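Local coordinates for uncharacterized esterase YxiM (Bacillus subtilis, PDB 2O14), which is uncharacterised but probably acts as an esterase of the GDSL lipolytic family, joined to a galactose-binding-like domain that carries a manganese ion, at residues A[356-359]-A[360-364]. Residues are numbered along the deposited sequence; the frame is centred on the assembly and turned at random.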
ATOM      1  N   VAL A 356     -12.436   9.291  -8.679  1.00 28.43           N
ATOM      2  CA  VAL A 356     -13.727   8.661  -8.402  1.00 30.05           C
ATOM      3  C   VAL A 356     -14.863   9.318  -9.192  1.00 29.85           C
ATOM      4  O   VAL A 356     -15.775   8.637  -9.671  1.00 28.95           O
ATOM      5  CB  VAL A 356     -14.038   8.696  -6.888  1.00 28.87           C
ATOM      6  CG1 VAL A 356     -15.420   8.129  -6.621  1.00 30.85           C
ATOM      7  CG2 VAL A 356     -12.989   7.882  -6.130  1.00 27.84           C
ATOM      8  N   GLN A 357     -14.803  10.639  -9.329  1.00 28.97           N
ATOM      9  CA  GLN A 357     -15.814  11.372 -10.086  1.00 30.65           C
ATOM     10  C   GLN A 357     -15.836  10.834 -11.517  1.00 30.83           C
ATOM     11  O   GLN A 357     -16.888  10.743 -12.146  1.00 31.06           O
ATOM     12  CB  GLN A 357     -15.474  12.865 -10.101  1.00 32.35           C
ATOM     13  CG  GLN A 357     -16.320  13.688 -11.055  1.00 33.21           C
ATOM     14  CD  GLN A 357     -15.883  15.143 -11.117  1.00 34.08           C
ATOM     15  OE1 GLN A 357     -15.919  15.861 -10.115  1.00 35.94           O
ATOM     16  NE2 GLN A 357     -15.466  15.582 -12.298  1.00 32.03           N
ATOM     17  N   GLU A 358     -14.661  10.474 -12.017  1.00 32.30           N
ATOM     18  CA  GLU A 358     -14.523   9.942 -13.365  1.00 33.76           C
ATOM     19  C   GLU A 358     -15.077   8.517 -13.446  1.00 35.25           C
ATOM     20  O   GLU A 358     -15.714   8.146 -14.437  1.00 35.62           O
ATOM     21  CB  GLU A 358     -13.047   9.967 -13.770  1.00 36.16           C
ATOM     22  CG  GLU A 358     -12.744   9.418 -15.156  1.00 38.89           C
ATOM     23  CD  GLU A 358     -13.537  10.104 -16.251  1.00 40.52           C
ATOM     24  OE1 GLU A 358     -14.025  11.233 -16.018  1.00 40.65           O
ATOM     25  OE2 GLU A 358     -13.658   9.515 -17.348  1.00 40.41           O
ATOM     26  N   LEU A 359     -14.832   7.724 -12.406  1.00 33.58           N
ATOM     27  CA  LEU A 359     -15.318   6.347 -12.369  1.00 34.95           C
ATOM     28  C   LEU A 359     -16.844   6.342 -12.373  1.00 35.15           C
ATOM     29  O   LEU A 359     -17.474   5.479 -12.984  1.00 34.07           O
ATOM     30  CB  LEU A 359     -14.794   5.623 -11.120  1.00 28.87           C
ATOM     31  CG  LEU A 359     -13.292   5.311 -11.084  1.00 28.43           C
ATOM     32  CD1 LEU A 359     -12.886   4.851  -9.693  1.00 28.57           C
ATOM     33  CD2 LEU A 359     -12.964   4.247 -12.114  1.00 27.67           C
ATOM     34  N   LYS A 360     -17.433   7.320 -11.694  1.00 38.81           N
ATOM     35  CA  LYS A 360     -18.882   7.425 -11.636  1.00 40.13           C
ATOM     36  C   LYS A 360     -19.440   7.874 -12.983  1.00 39.96           C
ATOM     37  O   LYS A 360     -20.483   7.389 -13.424  1.00 39.68           O
ATOM     38  CB  LYS A 360     -19.292   8.400 -10.533  1.00 50.44           C
ATOM     39  CG  LYS A 360     -18.915   7.917  -9.140  1.00 53.66           C
ATOM     40  CD  LYS A 360     -19.379   8.876  -8.053  1.00 56.02           C
ATOM     41  CE  LYS A 360     -18.961   8.379  -6.675  1.00 55.91           C
ATOM     42  NZ  LYS A 360     -19.333   9.334  -5.594  1.00 56.03           N
ATOM     43  N   ARG A 361     -18.737   8.790 -13.642  1.00 36.70           N
ATOM     44  CA  ARG A 361     -19.177   9.282 -14.943  1.00 35.23           C
ATOM     45  C   ARG A 361     -19.233   8.148 -15.963  1.00 34.83           C
ATOM     46  O   ARG A 361     -20.088   8.146 -16.851  1.00 32.53           O
ATOM     47  CB  ARG A 361     -18.231  10.367 -15.457  1.00 32.87           C
ATOM     48  CG  ARG A 361     -18.681  11.002 -16.767  1.00 31.56           C
ATOM     49  CD  ARG A 361     -17.587  11.877 -17.347  1.00 29.88           C
ATOM     50  NE  ARG A 361     -16.468  11.076 -17.835  1.00 27.69           N
ATOM     51  CZ  ARG A 361     -16.494  10.364 -18.954  1.00 26.51           C
ATOM     52  NH1 ARG A 361     -17.585  10.352 -19.711  1.00 25.22           N
ATOM     53  NH2 ARG A 361     -15.430   9.661 -19.316  1.00 22.04           N
ATOM     54  N   GLN A 362     -18.317   7.189 -15.838  1.00 31.18           N
ATOM     55  CA  GLN A 362     -18.279   6.058 -16.757  1.00 31.80           C
ATOM     56  C   GLN A 362     -19.234   4.955 -16.316  1.00 32.85           C
ATOM     57  O   GLN A 362     -19.406   3.958 -17.018  1.00 34.06           O
ATOM     58  CB  GLN A 362     -16.864   5.483 -16.854  1.00 34.77           C
ATOM     59  CG  GLN A 362     -15.815   6.459 -17.348  1.00 34.36           C
ATOM     60  CD  GLN A 362     -14.517   5.765 -17.716  1.00 32.70           C
ATOM     61  OE1 GLN A 362     -13.482   6.408 -17.890  1.00 31.94           O
ATOM     62  NE2 GLN A 362     -14.571   4.444 -17.848  1.00 30.73           N
ATOM     63  N   GLY A 363     -19.847   5.136 -15.150  1.00 35.56           N
ATOM     64  CA  GLY A 363     -20.777   4.144 -14.640  1.00 36.29           C
ATOM     65  C   GLY A 363     -20.124   2.812 -14.314  1.00 37.02           C
ATOM     66  O   GLY A 363     -20.744   1.759 -14.452  1.00 36.42           O
ATOM     67  N   ILE A 364     -18.870   2.849 -13.879  1.00 39.53           N
ATOM     68  CA  ILE A 364     -18.161   1.622 -13.542  1.00 39.26           C
ATOM     69  C   ILE A 364     -18.731   0.997 -12.269  1.00 39.18           C
ATOM     70  O   ILE A 364     -18.821   1.644 -11.225  1.00 38.38           O
ATOM     71  CB  ILE A 364     -16.659   1.896 -13.385  1.00 40.82           C
ATOM     72  CG1 ILE A 364     -16.078   2.291 -14.749  1.00 39.80           C
ATOM     73  CG2 ILE A 364     -15.953   0.666 -12.835  1.00 41.63           C
ATOM     74  CD1 ILE A 364     -14.638   2.727 -14.703  1.00 39.98           C
TER
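Lys360, Arg361 and Gln362 each return a backbone N-H to the carbonyl four residues earlier, on Val356, Gln357 and Glu358, before Ile364 N reaches back five residues to Leu359 O, 3.1 Å away and nearly in line with the carbonyl. Gly363 takes the positive phi of this turn (65°), a conformation that glycine adopts most easily, and its own N bonds to Lys360 O at 2.9 Å. The exposed Arg361 runs side by side with the buried Glu358, which also packs on Ile313, in a bidentate salt bridge: NE of Arg361 meets Glu358 OE1 at 3.0 Å, almost straight, and NH2 meets Glu358 OE2 at 2.7 Å. The carboxylate, met on its syn sides, is tilted 37° from the guanidinium; a bend at chi3 of 70° brings NE to Glu358 OE1. A glutamine in place of Glu358 would probably leave the guanidinium without its counter-charge and freer to swing. Inward, Leu359 CD2 presses on Ile364 CD1 at a tight 3.4 Å, and both side chains reach strands 233-237 and 311-313 of the parallel sheet. The extended chain of Lys360 slants across Val356, its CE 3.6 Å from Val356 CG1. The turn at Gly363 is a Schellman motif, closing helix 345-361 beside the parallel sheet of the SGNH-hydrolase fold.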